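Local coordinates for protein inulin fructotransferase (Bacillus sp. snu-7, PDB 2INV) that probably degrades the fructan inulin by intramolecular fructosyl transfer, releasing a difructose anhydride, at residues Q375-S386 against S395-A405. Numbering follows the deposited sequence.
Sequences QHVVLDASTTHS and SQITSYSSDTA
Val377 O takes the amide of Thr398 at 2.9 Å, and Leu379 N and O bond in turn to Thr398 O and Tyr400 N, pairing strands 377-379 and 397-399 in parallel. Inside, Leu379 lays CD2 against Ser399 CB at 4.2 Å and, with Val377 and Ile397, packs on Val388; branched aliphatics suit this buried side. At the corner before the strands, Gln396 CB sits over the His376 ring face, 3.8 Å from its centroid, while His376 ND1 hydrogen-bonds to Ser391 O. These segments belong to the last coils of a right-handed parallel beta-helix, the stacked strands forming one wall and the following turns a corner. On the outer, wetter side Tyr400 is exposed; with CG beside its backbone N (chi1 -70°), the ring crosses Val378 obliquely, CE2 4.0 Å from Val378 CG1, and Thr398 CG2 lies over one face, toward the rim. In the turns, Asp403 OD1 accepts His385 N (2.9 Å) and Ser401 OG (2.6 Å) from opposite faces of the carboxylate plane. Without the carboxylate, as with an alanine here, both donors would probably lose their shared acceptor and the His385 turn would be freer to shift. One water joins Thr383 OG1, Ser386 OG and Thr404 OG1, short side chains whose hydroxyls can bond it.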
loop_
_atom_site.group_PDB
_atom_site.type_symbol
_atom_site.label_atom_id
_atom_site.label_comp_id
_atom_site.label_asym_id
_atom_site.label_seq_id
_atom_site.Cartn_x
_atom_site.Cartn_y
_atom_site.Cartn_z
ATOM N N GLN A 375 11.709 -26.885 -16.842
ATOM C CA GLN A 375 10.867 -26.465 -17.948
ATOM C C GLN A 375 10.183 -25.206 -17.432
ATOM O O GLN A 375 9.332 -25.270 -16.533
ATOM C CB GLN A 375 9.836 -27.538 -18.315
ATOM C CG GLN A 375 10.398 -28.711 -19.140
ATOM C CD GLN A 375 11.232 -28.273 -20.332
ATOM O OE1 GLN A 375 12.465 -28.310 -20.283
ATOM N NE2 GLN A 375 10.565 -27.857 -21.410
ATOM N N HIS A 376 10.595 -24.066 -17.983
ATOM C CA HIS A 376 10.062 -22.772 -17.595
ATOM C C HIS A 376 8.561 -22.700 -17.805
ATOM O O HIS A 376 7.830 -22.122 -16.997
ATOM C CB HIS A 376 10.736 -21.672 -18.409
ATOM C CG HIS A 376 12.206 -21.563 -18.170
ATOM N ND1 HIS A 376 12.948 -20.480 -18.586
ATOM C CD2 HIS A 376 13.074 -22.405 -17.560
ATOM C CE1 HIS A 376 14.210 -20.658 -18.243
ATOM N NE2 HIS A 376 14.314 -21.818 -17.619
ATOM N N VAL A 377 8.108 -23.271 -18.911
ATOM C CA VAL A 377 6.695 -23.253 -19.211
ATOM C C VAL A 377 6.273 -24.555 -19.851
ATOM O O VAL A 377 6.950 -25.083 -20.732
ATOM C CB VAL A 377 6.345 -22.088 -20.163
ATOM C CG1 VAL A 377 4.842 -22.018 -20.359
ATOM C CG2 VAL A 377 6.879 -20.783 -19.609
ATOM N N VAL A 378 5.151 -25.079 -19.388
ATOM C CA VAL A 378 4.618 -26.310 -19.934
ATOM C C VAL A 378 3.162 -26.063 -20.256
ATOM O O VAL A 378 2.387 -25.613 -19.417
ATOM C CB VAL A 378 4.703 -27.482 -18.943
ATOM C CG1 VAL A 378 3.961 -28.694 -19.500
ATOM C CG2 VAL A 378 6.152 -27.849 -18.684
ATOM N N LEU A 379 2.802 -26.339 -21.496
ATOM C CA LEU A 379 1.431 -26.178 -21.937
ATOM C C LEU A 379 0.913 -27.584 -22.129
ATOM O O LEU A 379 1.427 -28.356 -22.942
ATOM C CB LEU A 379 1.362 -25.403 -23.248
ATOM C CG LEU A 379 2.046 -24.003 -23.402
ATOM C CD1 LEU A 379 1.456 -22.972 -22.765
ATOM C CD2 LEU A 379 3.392 -23.962 -23.247
ATOM N N ASP A 380 -0.103 -27.911 -21.350
ATOM C CA ASP A 380 -0.712 -29.225 -21.375
ATOM C C ASP A 380 -1.531 -29.431 -22.654
ATOM O O ASP A 380 -2.049 -28.470 -23.232
ATOM C CB ASP A 380 -1.556 -29.367 -20.118
ATOM C CG ASP A 380 -2.148 -30.736 -19.962
ATOM O OD1 ASP A 380 -1.586 -31.573 -19.222
ATOM O OD2 ASP A 380 -3.208 -30.972 -20.578
ATOM N N ALA A 381 -1.613 -30.680 -23.105
ATOM C CA ALA A 381 -2.321 -31.027 -24.338
ATOM C C ALA A 381 -3.762 -30.522 -24.437
ATOM O O ALA A 381 -4.360 -30.555 -25.513
ATOM C CB ALA A 381 -2.285 -32.542 -24.532
ATOM N N SER A 382 -4.322 -30.074 -23.319
ATOM C CA SER A 382 -5.687 -29.573 -23.311
ATOM C C SER A 382 -5.710 -28.137 -23.794
ATOM O O SER A 382 -6.669 -27.701 -24.429
ATOM C CB SER A 382 -6.284 -29.636 -21.899
ATOM O OG SER A 382 -6.450 -30.963 -21.453
ATOM N N THR A 383 -4.640 -27.408 -23.504
ATOM C CA THR A 383 -4.544 -26.005 -23.882
ATOM C C THR A 383 -4.663 -25.724 -25.371
ATOM O O THR A 383 -4.283 -26.532 -26.212
ATOM C CB THR A 383 -3.206 -25.389 -23.423
ATOM O OG1 THR A 383 -2.127 -25.972 -24.170
ATOM C CG2 THR A 383 -2.994 -25.628 -21.949
ATOM N N THR A 384 -5.208 -24.554 -25.674
ATOM C CA THR A 384 -5.363 -24.102 -27.041
ATOM C C THR A 384 -5.026 -22.629 -27.152
ATOM O O THR A 384 -5.269 -21.839 -26.232
ATOM C CB THR A 384 -6.805 -24.266 -27.571
ATOM O OG1 THR A 384 -7.706 -23.483 -26.776
ATOM C CG2 THR A 384 -7.222 -25.721 -27.560
ATOM N N HIS A 385 -4.436 -22.292 -28.292
ATOM C CA HIS A 385 -4.072 -20.931 -28.640
ATOM C C HIS A 385 -3.269 -20.127 -27.601
ATOM O O HIS A 385 -3.415 -18.911 -27.497
ATOM C CB HIS A 385 -5.361 -20.211 -29.045
ATOM C CG HIS A 385 -6.270 -21.060 -29.881
ATOM N ND1 HIS A 385 -5.807 -21.875 -30.891
ATOM C CD2 HIS A 385 -7.612 -21.257 -29.831
ATOM C CE1 HIS A 385 -6.819 -22.538 -31.424
ATOM N NE2 HIS A 385 -7.923 -22.180 -30.800
ATOM N N SER A 386 -2.401 -20.813 -26.855
ATOM C CA SER A 386 -1.553 -20.177 -25.837
ATOM C C SER A 386 -0.418 -19.416 -26.515
ATOM O O SER A 386 -0.114 -19.665 -27.684
ATOM C CB SER A 386 -0.942 -21.223 -24.895
ATOM O OG SER A 386 -1.924 -22.092 -24.361
ATOM N N SER A 395 14.173 -25.160 -25.614
ATOM C CA SER A 395 14.331 -26.402 -24.863
ATOM C C SER A 395 13.961 -26.269 -23.389
ATOM O O SER A 395 14.042 -27.235 -22.630
ATOM C CB SER A 395 15.756 -26.940 -25.011
ATOM O OG SER A 395 16.724 -26.080 -24.417
ATOM N N GLN A 396 13.539 -25.074 -22.991
ATOM C CA GLN A 396 13.117 -24.844 -21.617
ATOM C C GLN A 396 11.599 -24.678 -21.648
ATOM O O GLN A 396 10.973 -24.353 -20.631
ATOM C CB GLN A 396 13.786 -23.586 -21.050
ATOM C CG GLN A 396 15.340 -23.671 -21.017
ATOM C CD GLN A 396 16.017 -22.387 -20.572
ATOM O OE1 GLN A 396 15.694 -21.292 -21.052
ATOM N NE2 GLN A 396 16.978 -22.519 -19.657
ATOM N N ILE A 397 11.019 -24.944 -22.821
ATOM C CA ILE A 397 9.574 -24.829 -23.042
ATOM C C ILE A 397 8.954 -26.097 -23.651
ATOM O O ILE A 397 9.383 -26.557 -24.718
ATOM C CB ILE A 397 9.261 -23.659 -23.996
ATOM C CG1 ILE A 397 9.826 -22.359 -23.427
ATOM C CG2 ILE A 397 7.765 -23.548 -24.216
ATOM C CD1 ILE A 397 9.616 -21.150 -24.319
ATOM N N THR A 398 7.948 -26.654 -22.980
ATOM C CA THR A 398 7.268 -27.842 -23.487
ATOM C C THR A 398 5.821 -27.504 -23.839
ATOM O O THR A 398 5.036 -27.114 -22.974
ATOM C CB THR A 398 7.231 -28.984 -22.452
ATOM O OG1 THR A 398 8.563 -29.412 -22.144
ATOM C CG2 THR A 398 6.444 -30.173 -23.008
ATOM N N SER A 399 5.478 -27.649 -25.113
ATOM C CA SER A 399 4.126 -27.383 -25.564
ATOM C C SER A 399 3.538 -28.681 -26.097
ATOM O O SER A 399 4.016 -29.220 -27.097
ATOM C CB SER A 399 4.125 -26.316 -26.660
ATOM O OG SER A 399 2.842 -26.193 -27.258
ATOM N N TYR A 400 2.510 -29.191 -25.423
ATOM C CA TYR A 400 1.867 -30.429 -25.856
ATOM C C TYR A 400 0.719 -30.094 -26.759
ATOM O O TYR A 400 -0.116 -30.949 -27.074
ATOM C CB TYR A 400 1.320 -31.204 -24.678
ATOM C CG TYR A 400 2.396 -31.789 -23.833
ATOM C CD1 TYR A 400 3.346 -32.647 -24.378
ATOM C CD2 TYR A 400 2.474 -31.479 -22.491
ATOM C CE1 TYR A 400 4.344 -33.190 -23.601
ATOM C CE2 TYR A 400 3.468 -32.008 -21.691
ATOM C CZ TYR A 400 4.401 -32.863 -22.252
ATOM O OH TYR A 400 5.378 -33.398 -21.464
ATOM N N SER A 401 0.651 -28.834 -27.146
ATOM C CA SER A 401 -0.406 -28.412 -28.027
ATOM C C SER A 401 0.315 -28.055 -29.304
ATOM O O SER A 401 1.547 -27.926 -29.302
ATOM C CB SER A 401 -1.109 -27.197 -27.449
ATOM O OG SER A 401 -2.068 -26.694 -28.364
ATOM N N SER A 402 -0.428 -27.893 -30.390
ATOM C CA SER A 402 0.220 -27.551 -31.634
ATOM C C SER A 402 -0.177 -26.174 -32.135
ATOM O O SER A 402 0.284 -25.743 -33.204
ATOM C CB SER A 402 -0.086 -28.608 -32.690
ATOM O OG SER A 402 -1.486 -28.715 -32.909
ATOM N N ASP A 403 -1.034 -25.489 -31.381
ATOM C CA ASP A 403 -1.422 -24.149 -31.786
ATOM C C ASP A 403 -0.718 -23.140 -30.895
ATOM O O ASP A 403 -1.035 -21.949 -30.917
ATOM C CB ASP A 403 -2.932 -23.941 -31.701
ATOM C CG ASP A 403 -3.583 -24.806 -30.646
ATOM O OD1 ASP A 403 -3.258 -24.654 -29.446
ATOM O OD2 ASP A 403 -4.432 -25.646 -31.015
ATOM N N THR A 404 0.244 -23.613 -30.112
ATOM C CA THR A 404 0.971 -22.711 -29.244
ATOM C C THR A 404 1.965 -21.908 -30.059
ATOM O O THR A 404 2.696 -22.456 -30.895
ATOM C CB THR A 404 1.740 -23.462 -28.153
ATOM O OG1 THR A 404 0.817 -24.154 -27.299
ATOM C CG2 THR A 404 2.552 -22.475 -27.325
ATOM N N ALA A 405 1.973 -20.602 -29.823
ATOM C CA ALA A 405 2.899 -19.713 -30.504
ATOM C C ALA A 405 3.998 -19.434 -29.488
ATOM O O ALA A 405 3.715 -18.978 -28.367
ATOM C CB ALA A 405 2.197 -18.433 -30.907
HETATM O O HOH W 1 -1.770 -24.077 -26.158
HETATM O O HOH W 2 -1.129 -18.774 -30.188
#